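Local coordinates for ssDNA binding protein (Aeropyrum pernix, PDB 4PSN) that binds single-stranded DNA, probably enclosing the strand in a system of tunnels that runs between the subunits of its tetrameric assembly, at residues C[7-12]-C[19-24]; C[66-71]-C[94-99]; C[72-77]-C[87-92]. All coordinates share one frame; numbering follows the deposited sequence.

Contact 1: C[7-12]-C[19-24]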
loop_
_atom_site.group_PDB
_atom_site.type_symbol
_atom_site.label_atom_id
_atom_site.label_comp_id
_atom_site.label_asym_id
_atom_site.label_seq_id
_atom_site.Cartn_x
_atom_site.Cartn_y
_atom_site.Cartn_z
ATOM N N LEU C 7 4.231 -15.682 3.035
ATOM C CA LEU C 7 4.759 -14.381 3.384
ATOM C C LEU C 7 5.288 -13.760 2.083
ATOM O O LEU C 7 6.102 -14.369 1.393
ATOM C CB LEU C 7 5.879 -14.546 4.409
ATOM C CG LEU C 7 6.384 -13.305 5.142
ATOM C CD1 LEU C 7 7.299 -13.700 6.311
ATOM C CD2 LEU C 7 7.103 -12.376 4.177
ATOM N N ARG C 8 4.821 -12.555 1.753
ATOM C CA ARG C 8 5.211 -11.857 0.519
ATOM C C ARG C 8 5.604 -10.420 0.839
ATOM O O ARG C 8 4.858 -9.714 1.500
ATOM C CB ARG C 8 4.041 -11.817 -0.476
ATOM C CG ARG C 8 3.476 -13.173 -0.889
ATOM C CD ARG C 8 2.325 -13.051 -1.919
ATOM N NE ARG C 8 1.730 -14.362 -2.214
ATOM C CZ ARG C 8 2.109 -15.150 -3.219
ATOM N NH1 ARG C 8 1.539 -16.336 -3.398
ATOM N NH2 ARG C 8 3.063 -14.755 -4.049
ATOM N N THR C 9 6.753 -9.966 0.353
ATOM C CA THR C 9 7.209 -8.622 0.694
ATOM C C THR C 9 6.719 -7.566 -0.289
ATOM O O THR C 9 6.730 -6.382 0.017
ATOM C CB THR C 9 8.754 -8.544 0.693
ATOM O OG1 THR C 9 9.239 -8.906 -0.603
ATOM C CG2 THR C 9 9.362 -9.481 1.742
ATOM N N GLY C 10 6.326 -7.987 -1.490
ATOM C CA GLY C 10 6.186 -7.043 -2.591
ATOM C C GLY C 10 7.558 -6.473 -2.949
ATOM O O GLY C 10 8.577 -6.941 -2.441
ATOM N N LEU C 11 7.592 -5.473 -3.824
ATOM C CA LEU C 11 8.839 -4.842 -4.219
ATOM C C LEU C 11 9.345 -4.043 -3.042
ATOM O O LEU C 11 8.592 -3.291 -2.415
ATOM C CB LEU C 11 8.615 -3.895 -5.391
ATOM C CG LEU C 11 8.031 -4.520 -6.660
ATOM C CD1 LEU C 11 7.765 -3.423 -7.678
ATOM C CD2 LEU C 11 8.981 -5.581 -7.225
ATOM N N VAL C 12 10.621 -4.203 -2.723
ATOM C CA VAL C 12 11.195 -3.399 -1.648
ATOM C C VAL C 12 12.679 -3.103 -1.908
ATOM O O VAL C 12 13.391 -3.941 -2.450
ATOM C CB VAL C 12 10.957 -4.082 -0.264
ATOM C CG1 VAL C 12 11.737 -5.385 -0.172
ATOM C CG2 VAL C 12 11.308 -3.136 0.886
ATOM N N ASP C 19 12.673 -5.212 7.728
ATOM C CA ASP C 19 11.503 -4.625 8.352
ATOM C C ASP C 19 10.222 -4.906 7.569
ATOM O O ASP C 19 9.160 -5.002 8.157
ATOM C CB ASP C 19 11.703 -3.125 8.602
ATOM C CG ASP C 19 12.635 -2.859 9.792
ATOM O OD1 ASP C 19 12.973 -3.833 10.506
ATOM O OD2 ASP C 19 13.030 -1.692 10.000
ATOM N N LYS C 20 10.326 -5.062 6.248
ATOM C CA LYS C 20 9.156 -5.438 5.459
ATOM C C LYS C 20 8.741 -6.851 5.844
ATOM O O LYS C 20 7.562 -7.134 6.076
ATOM C CB LYS C 20 9.468 -5.355 3.959
ATOM C CG LYS C 20 8.255 -5.529 3.046
ATOM C CD LYS C 20 7.115 -4.602 3.459
ATOM C CE LYS C 20 6.198 -4.227 2.304
ATOM N NZ LYS C 20 6.659 -2.962 1.647
ATOM N N VAL C 21 9.724 -7.739 5.915
ATOM C CA VAL C 21 9.485 -9.119 6.308
ATOM C C VAL C 21 8.811 -9.181 7.681
ATOM O O VAL C 21 7.807 -9.857 7.854
ATOM C CB VAL C 21 10.803 -9.934 6.309
ATOM C CG1 VAL C 21 10.632 -11.227 7.083
ATOM C CG2 VAL C 21 11.237 -10.226 4.869
ATOM N N ARG C 22 9.364 -8.461 8.648
ATOM C CA ARG C 22 8.828 -8.447 10.008
ATOM C C ARG C 22 7.414 -7.865 10.024
ATOM O O ARG C 22 6.518 -8.415 10.641
ATOM C CB ARG C 22 9.742 -7.621 10.917
ATOM C CG ARG C 22 9.357 -7.619 12.410
ATOM C CD ARG C 22 10.335 -6.768 13.234
ATOM N NE ARG C 22 10.399 -7.208 14.632
ATOM C CZ ARG C 22 9.627 -6.720 15.592
ATOM N NH1 ARG C 22 8.736 -5.780 15.306
ATOM N NH2 ARG C 22 9.736 -7.173 16.831
ATOM N N ARG C 23 7.204 -6.753 9.338
ATOM C CA ARG C 23 5.886 -6.122 9.374
ATOM C C ARG C 23 4.783 -6.962 8.731
ATOM O O ARG C 23 3.667 -7.034 9.253
ATOM C CB ARG C 23 5.939 -4.721 8.760
ATOM C CG ARG C 23 6.659 -3.739 9.670
ATOM C CD ARG C 23 6.853 -2.385 9.016
ATOM N NE ARG C 23 7.664 -1.506 9.855
ATOM C CZ ARG C 23 8.234 -0.384 9.428
ATOM N NH1 ARG C 23 8.083 -0.003 8.167
ATOM N NH2 ARG C 23 8.958 0.354 10.257
ATOM N N VAL C 24 5.097 -7.590 7.600
ATOM C CA VAL C 24 4.140 -8.444 6.917
ATOM C C VAL C 24 3.795 -9.681 7.767
ATOM O O VAL C 24 2.634 -10.093 7.841
ATOM C CB VAL C 24 4.662 -8.868 5.523
ATOM C CG1 VAL C 24 3.768 -9.942 4.905
ATOM C CG2 VAL C 24 4.787 -7.644 4.594
HETATM O O HOH W 1 6.455 -3.801 -1.122
#
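Val24 faces the edge strand with both methyls: CG1 and CG2 straddle the carbonyl oxygen of Arg8, CG1 at 3.6 Å, and CG1 also meets CD2 of Leu7 at 4.2 Å, the two side chains slanting past each other. The other branch of Leu7, CD1, leans over the helix backbone at Val21. One turn back along the helix, the methyl CG2 of Thr9 lies 3.7 Å from CG2 of Val21. Beta-branched valines suit these places, offering short, stiff apolar surfaces to the strand.

Lys20 makes its contact lengthwise. Its chain leaves the helix with CG trans to N (chi1 -171°) and bends at chi2, which lays the methylenes along Thr9, CE coming within 3.2 Å of Thr9 O. The ammonium NZ reaches a water at 2.9 Å, which donates to the carbonyl oxygens of Thr9 and Leu11. Thr9 turns its hydroxyl the other way: OG1 donates to Gly10 O at 2.8 Å, on a lone pair, and is hydrogen-bonded to Ile72 N of the neighbouring strand, which is why threonine suits. Leu50 of helix 40-61 packs on both Leu7 and Val21: helices against one face of an antiparallel sheet, the alpha+beta arrangement of the ThermoDBP-related domain.

Contact 2: C[66-71]-C[94-99]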
loop_
_atom_site.group_PDB
_atom_site.type_symbol
_atom_site.label_atom_id
_atom_site.label_comp_id
_atom_site.label_asym_id
_atom_site.label_seq_id
_atom_site.Cartn_x
_atom_site.Cartn_y
_atom_site.Cartn_z
ATOM N N LYS C 66 22.559 -2.415 -1.293
ATOM C CA LYS C 66 21.489 -1.937 -0.428
ATOM C C LYS C 66 20.440 -1.110 -1.193
ATOM O O LYS C 66 19.304 -0.969 -0.738
ATOM C CB LYS C 66 22.044 -1.174 0.781
ATOM C CG LYS C 66 22.732 0.139 0.457
ATOM C CD LYS C 66 23.830 0.459 1.485
ATOM C CE LYS C 66 24.720 1.617 1.008
ATOM N NZ LYS C 66 25.967 1.787 1.816
ATOM N N LEU C 67 20.819 -0.594 -2.362
ATOM C CA LEU C 67 19.931 0.249 -3.158
ATOM C C LEU C 67 19.279 -0.494 -4.331
ATOM O O LEU C 67 18.575 0.099 -5.152
ATOM C CB LEU C 67 20.686 1.476 -3.667
ATOM C CG LEU C 67 21.043 2.485 -2.575
ATOM C CD1 LEU C 67 21.851 3.640 -3.152
ATOM C CD2 LEU C 67 19.769 2.983 -1.911
ATOM N N ASP C 68 19.520 -1.791 -4.419
ATOM C CA ASP C 68 18.822 -2.590 -5.410
ATOM C C ASP C 68 17.396 -2.860 -4.908
ATOM O O ASP C 68 17.035 -2.461 -3.799
ATOM C CB ASP C 68 19.557 -3.904 -5.642
ATOM C CG ASP C 68 20.859 -3.724 -6.392
ATOM O OD1 ASP C 68 21.063 -2.687 -7.082
ATOM O OD2 ASP C 68 21.671 -4.659 -6.305
ATOM N N VAL C 69 16.583 -3.512 -5.730
ATOM C CA VAL C 69 15.213 -3.846 -5.340
ATOM C C VAL C 69 15.089 -5.367 -5.282
ATOM O O VAL C 69 15.665 -6.066 -6.108
ATOM C CB VAL C 69 14.205 -3.267 -6.336
ATOM C CG1 VAL C 69 12.807 -3.854 -6.121
ATOM C CG2 VAL C 69 14.177 -1.742 -6.234
ATOM N N VAL C 70 14.374 -5.880 -4.288
ATOM C CA VAL C 70 14.146 -7.310 -4.168
ATOM C C VAL C 70 12.673 -7.573 -3.930
ATOM O O VAL C 70 11.920 -6.670 -3.593
ATOM C CB VAL C 70 14.915 -7.909 -2.983
ATOM C CG1 VAL C 70 16.423 -7.889 -3.251
ATOM C CG2 VAL C 70 14.569 -7.151 -1.697
ATOM N N ARG C 71 12.266 -8.819 -4.097
ATOM C CA ARG C 71 10.912 -9.231 -3.768
ATOM C C ARG C 71 11.053 -10.665 -3.307
ATOM O O ARG C 71 11.702 -11.467 -3.972
ATOM C CB ARG C 71 9.992 -9.148 -4.994
ATOM C CG ARG C 71 8.535 -9.566 -4.711
ATOM C CD ARG C 71 7.567 -8.971 -5.741
ATOM N NE ARG C 71 7.768 -9.557 -7.065
ATOM C CZ ARG C 71 7.152 -9.151 -8.179
ATOM N NH1 ARG C 71 7.416 -9.756 -9.327
ATOM N NH2 ARG C 71 6.272 -8.152 -8.144
ATOM N N LEU C 94 15.462 -10.265 -7.914
ATOM C CA LEU C 94 16.383 -9.167 -7.728
ATOM C C LEU C 94 16.434 -8.323 -8.990
ATOM O O LEU C 94 16.431 -8.848 -10.113
ATOM C CB LEU C 94 17.779 -9.703 -7.379
ATOM C CG LEU C 94 18.942 -8.709 -7.343
ATOM C CD1 LEU C 94 18.791 -7.743 -6.187
ATOM C CD2 LEU C 94 20.285 -9.469 -7.267
ATOM N N TRP C 95 16.492 -7.013 -8.790
ATOM C CA TRP C 95 16.626 -6.066 -9.873
ATOM C C TRP C 95 17.796 -5.161 -9.509
ATOM O O TRP C 95 17.833 -4.581 -8.414
ATOM C CB TRP C 95 15.346 -5.221 -10.004
ATOM C CG TRP C 95 14.082 -5.939 -10.433
ATOM C CD1 TRP C 95 13.547 -5.960 -11.692
ATOM C CD2 TRP C 95 13.162 -6.670 -9.596
ATOM N NE1 TRP C 95 12.370 -6.681 -11.698
ATOM C CE2 TRP C 95 12.108 -7.118 -10.425
ATOM C CE3 TRP C 95 13.128 -6.990 -8.232
ATOM C CZ2 TRP C 95 11.034 -7.880 -9.938
ATOM C CZ3 TRP C 95 12.062 -7.740 -7.746
ATOM C CH2 TRP C 95 11.029 -8.180 -8.600
ATOM N N ARG C 96 18.759 -5.031 -10.413
ATOM C CA ARG C 96 19.929 -4.219 -10.103
ATOM C C ARG C 96 19.798 -2.768 -10.563
ATOM O O ARG C 96 19.404 -2.492 -11.692
ATOM C CB ARG C 96 21.190 -4.862 -10.677
ATOM C CG ARG C 96 21.471 -6.222 -10.070
ATOM C CD ARG C 96 22.905 -6.609 -10.268
ATOM N NE ARG C 96 23.187 -7.947 -9.770
ATOM C CZ ARG C 96 23.550 -8.226 -8.521
ATOM N NH1 ARG C 96 23.657 -7.258 -7.620
ATOM N NH2 ARG C 96 23.800 -9.484 -8.178
ATOM N N ARG C 97 20.146 -1.847 -9.674
ATOM C CA ARG C 97 20.001 -0.418 -9.946
ATOM C C ARG C 97 20.819 0.071 -11.152
ATOM O O ARG C 97 21.993 -0.239 -11.289
ATOM C CB ARG C 97 20.387 0.370 -8.697
ATOM C CG ARG C 97 20.109 1.857 -8.773
ATOM C CD ARG C 97 20.497 2.545 -7.464
ATOM N NE ARG C 97 20.976 3.903 -7.704
ATOM C CZ ARG C 97 22.258 4.238 -7.823
ATOM N NH1 ARG C 97 23.207 3.311 -7.703
ATOM N NH2 ARG C 97 22.594 5.503 -8.054
ATOM N N VAL C 98 20.191 0.845 -12.027
ATOM C CA VAL C 98 20.924 1.500 -13.097
ATOM C C VAL C 98 21.449 2.825 -12.561
ATOM O O VAL C 98 20.683 3.640 -12.061
ATOM C CB VAL C 98 20.044 1.744 -14.323
ATOM C CG1 VAL C 98 20.813 2.527 -15.371
ATOM C CG2 VAL C 98 19.564 0.421 -14.892
ATOM N N PRO C 99 22.772 3.029 -12.637
ATOM C CA PRO C 99 23.426 4.208 -12.055
ATOM C C PRO C 99 22.804 5.511 -12.543
ATOM O O PRO C 99 22.539 5.659 -13.737
ATOM C CB PRO C 99 24.865 4.084 -12.556
ATOM C CG PRO C 99 25.055 2.625 -12.764
ATOM C CD PRO C 99 23.739 2.123 -13.278
#
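Val69 and Trp95 form a hydrogen-bonded pair of the antiparallel beta hairpin made by strands 69-78 and 83-97. Val69 N donates its N-H to Trp95 O at 3.1 Å, while Trp95 N reaches Val69 O at 3.0 Å. Val69 O also receives a CA-H contact from Leu94.

Where the regular pairing gives out, Asp68 takes over. Its OD1 accepts the backbone N-H of Arg97 at 2.9 Å in an almost straight bond (175°), met from above the carboxylate plane. Its OD2 takes the backbone N-H of Asp65 and forms a long salt bridge, 3.5 Å, with NH1 of Arg96, whose guanidinium is turned 76° from the carboxylate. Arg96 is held more firmly by the carbonyl oxygens of Leu62 and Lys63. Aspartate suits this place because its short side chain puts a carboxylate where it serves both backbone amides and a cation; an alanine here would probably leave the amides of Arg97 and Asp65 without their acceptor and cost Arg96 its long salt bridge.

Trp95 sends its indole N-H to Leu67 O of the second subunit, and its strand continues the sheet into that chain. The CG of Trp95 lies anti to its carbonyl carbon (chi1 -66°), and the ring meets strand 69-71 edge-on, with Val69 O in its plane. There CE3 meets CG1 of Val69, and the Arg71 guanidinium, paired with Glu93, stands nearly perpendicular to the indole, with CH2 of Trp95 over its face, 3.9 Å from Arg71 NE.

Contact 3: C[72-77]-C[87-92]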
loop_
_atom_site.group_PDB
_atom_site.type_symbol
_atom_site.label_atom_id
_atom_site.label_comp_id
_atom_site.label_asym_id
_atom_site.label_seq_id
_atom_site.Cartn_x
_atom_site.Cartn_y
_atom_site.Cartn_z
ATOM N N ILE C 72 10.454 -10.984 -2.168
ATOM C CA ILE C 72 10.691 -12.266 -1.518
ATOM C C ILE C 72 9.380 -12.884 -1.115
ATOM O O ILE C 72 8.453 -12.190 -0.720
ATOM C CB ILE C 72 11.553 -12.080 -0.226
ATOM C CG1 ILE C 72 12.875 -11.400 -0.575
ATOM C CG2 ILE C 72 11.804 -13.416 0.460
ATOM C CD1 ILE C 72 13.686 -10.996 0.609
ATOM N N GLN C 73 9.295 -14.197 -1.234
ATOM C CA GLN C 73 8.122 -14.892 -0.773
ATOM C C GLN C 73 8.550 -16.257 -0.286
ATOM O O GLN C 73 9.497 -16.855 -0.814
ATOM C CB GLN C 73 7.053 -14.982 -1.872
ATOM C CG GLN C 73 7.386 -15.876 -3.035
ATOM C CD GLN C 73 6.156 -16.163 -3.891
ATOM O OE1 GLN C 73 5.599 -15.253 -4.511
ATOM N NE2 GLN C 73 5.710 -17.432 -3.905
ATOM N N ILE C 74 7.884 -16.730 0.757
ATOM C CA ILE C 74 8.148 -18.065 1.275
ATOM C C ILE C 74 6.906 -18.533 2.012
ATOM O O ILE C 74 6.252 -17.740 2.682
ATOM C CB ILE C 74 9.360 -18.049 2.219
ATOM C CG1 ILE C 74 9.707 -19.457 2.701
ATOM C CG2 ILE C 74 9.114 -17.094 3.398
ATOM C CD1 ILE C 74 10.988 -19.462 3.577
ATOM N N ASP C 75 6.553 -19.802 1.854
ATOM C CA ASP C 75 5.376 -20.335 2.528
ATOM C C ASP C 75 5.719 -20.673 3.976
ATOM O O ASP C 75 6.887 -20.913 4.308
ATOM C CB ASP C 75 4.852 -21.596 1.821
ATOM C CG ASP C 75 4.296 -21.316 0.415
ATOM O OD1 ASP C 75 4.135 -20.137 0.024
ATOM O OD2 ASP C 75 4.008 -22.302 -0.295
ATOM N N TYR C 76 4.705 -20.702 4.839
ATOM C CA TYR C 76 4.913 -21.127 6.225
ATOM C C TYR C 76 3.698 -21.823 6.806
ATOM O O TYR C 76 2.562 -21.639 6.346
ATOM C CB TYR C 76 5.331 -19.960 7.140
ATOM C CG TYR C 76 4.271 -18.899 7.301
ATOM C CD1 TYR C 76 3.330 -18.977 8.315
ATOM C CD2 TYR C 76 4.212 -17.816 6.435
ATOM C CE1 TYR C 76 2.356 -18.008 8.460
ATOM C CE2 TYR C 76 3.246 -16.834 6.581
ATOM C CZ TYR C 76 2.316 -16.940 7.592
ATOM O OH TYR C 76 1.350 -15.973 7.733
ATOM N N GLU C 77 3.963 -22.621 7.829
ATOM C CA GLU C 77 2.958 -23.417 8.492
ATOM C C GLU C 77 2.923 -23.008 9.953
ATOM O O GLU C 77 3.951 -22.944 10.626
ATOM C CB GLU C 77 3.315 -24.897 8.363
ATOM C CG GLU C 77 2.415 -25.854 9.123
ATOM C CD GLU C 77 2.793 -27.313 8.888
ATOM O OE1 GLU C 77 3.989 -27.591 8.638
ATOM O OE2 GLU C 77 1.893 -28.181 8.939
ATOM N N PHE C 87 11.433 -23.853 3.260
ATOM C CA PHE C 87 12.424 -23.198 2.422
ATOM C C PHE C 87 12.450 -23.688 0.980
ATOM O O PHE C 87 13.027 -23.030 0.121
ATOM C CB PHE C 87 13.801 -23.198 3.075
ATOM C CG PHE C 87 13.913 -22.243 4.235
ATOM C CD1 PHE C 87 14.212 -20.911 4.022
ATOM C CD2 PHE C 87 13.705 -22.676 5.534
ATOM C CE1 PHE C 87 14.315 -20.021 5.094
ATOM C CE2 PHE C 87 13.808 -21.798 6.605
ATOM C CZ PHE C 87 14.111 -20.468 6.386
ATOM N N SER C 88 11.793 -24.811 0.704
ATOM C CA SER C 88 11.626 -25.267 -0.676
ATOM C C SER C 88 10.664 -24.358 -1.453
ATOM O O SER C 88 10.533 -24.476 -2.671
ATOM C CB SER C 88 11.140 -26.722 -0.735
ATOM O OG SER C 88 9.750 -26.820 -0.459
ATOM N N THR C 89 9.994 -23.443 -0.755
ATOM C CA THR C 89 9.090 -22.520 -1.437
ATOM C C THR C 89 9.656 -21.114 -1.482
ATOM O O THR C 89 8.981 -20.175 -1.898
ATOM C CB THR C 89 7.724 -22.456 -0.752
ATOM O OG1 THR C 89 7.879 -21.864 0.542
ATOM C CG2 THR C 89 7.132 -23.864 -0.615
ATOM N N LEU C 90 10.894 -20.964 -1.041
ATOM C CA LEU C 90 11.509 -19.649 -1.024
ATOM C C LEU C 90 11.737 -19.178 -2.453
ATOM O O LEU C 90 12.301 -19.898 -3.270
ATOM C CB LEU C 90 12.834 -19.679 -0.256
ATOM C CG LEU C 90 13.628 -18.376 -0.342
ATOM C CD1 LEU C 90 12.866 -17.240 0.319
ATOM C CD2 LEU C 90 15.014 -18.550 0.286
ATOM N N ARG C 91 11.291 -17.967 -2.756
ATOM C CA ARG C 91 11.518 -17.396 -4.071
ATOM C C ARG C 91 12.023 -15.986 -3.887
ATOM O O ARG C 91 11.449 -15.213 -3.130
ATOM C CB ARG C 91 10.229 -17.394 -4.892
ATOM C CG ARG C 91 10.367 -16.700 -6.232
ATOM C CD ARG C 91 9.005 -16.330 -6.822
ATOM N NE ARG C 91 8.205 -17.504 -7.155
ATOM C CZ ARG C 91 6.941 -17.456 -7.566
ATOM N NH1 ARG C 91 6.323 -16.285 -7.692
ATOM N NH2 ARG C 91 6.293 -18.580 -7.848
ATOM N N VAL C 92 13.115 -15.653 -4.563
ATOM C CA VAL C 92 13.674 -14.317 -4.453
ATOM C C VAL C 92 13.850 -13.754 -5.852
ATOM O O VAL C 92 14.281 -14.457 -6.759
ATOM C CB VAL C 92 15.018 -14.321 -3.688
ATOM C CG1 VAL C 92 15.696 -12.960 -3.795
ATOM C CG2 VAL C 92 14.808 -14.689 -2.215
HETATM O O HOH W 2 6.364 -19.288 -1.770
#
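Thr89 OG1 accepts the backbone N-H of Asp75 at 2.8 Å and is also hydrogen-bonded to Asp86 O, so a side-chain hydroxyl stands in for a strand carbonyl just where the chain turns a corner. The torsion that sets OG1 between the backbone N and the carbonyl carbon (chi1 67°) aims it at strand 72-77, with CG2 beside OD2 of Asp75. A type I turn from Phe87 to Leu90 brings the threonine there. A water accepts from NE2 of Gln73 and donates to Thr89 O and to OD1 of Asp75, which is also hydrogen-bonded to Thr6.

Regular antiparallel pairing follows: Gln73 N bonds Arg91 O, and Arg91 N bonds Gln73 O at 2.9 Å. On the face of this pair the side chains lie side by side, the Gln73 amide stacked on the Arg91 guanidinium with planes 23° apart and NE2 over its centre. Both flat groups reach Asp31 of the third subunit, Arg91 through a salt bridge and Gln73 through a hydrogen bond.

The other face is apolar. Ile72 CG2 meets CD1 of Leu90 at 4.0 Å, and CG1 of the same isoleucine meets Val92. Ile74 sets its CD1 over the face of the Phe87 ring, 4.0 Å from the centroid, a CH-pi contact. Branched and aromatic residues suit this side, which packs on Leu50, Leu57 and Leu58 of helix 40-61. The chemistry thus divides the hairpin: one face meets these leucines and Val107 and Ala114 of the second subunit, while the other offers a stacked amide and cation to a carboxylate of the third.

Overall arrangement
From the N terminus, strand 6-13 turns almost at once into helix 17-28, and contact 1 closes this short loop. After helix 40-61 the chain enters the hairpin of strands 69-78 and 83-97. Contact 3 closes the part nearer its turn and is nested inside the longer loop closed by contact 2, whose far end leads to helix 100-113. Strand 69-78 is central in the three-stranded sheet and ties all three together: Val12 O meets Val70 N between contacts 1 and 2, and Thr9 OG1 meets Ile72 N between contacts 1 and 3. All three touch the second subunit, and contacts 1 and 3 the third as well.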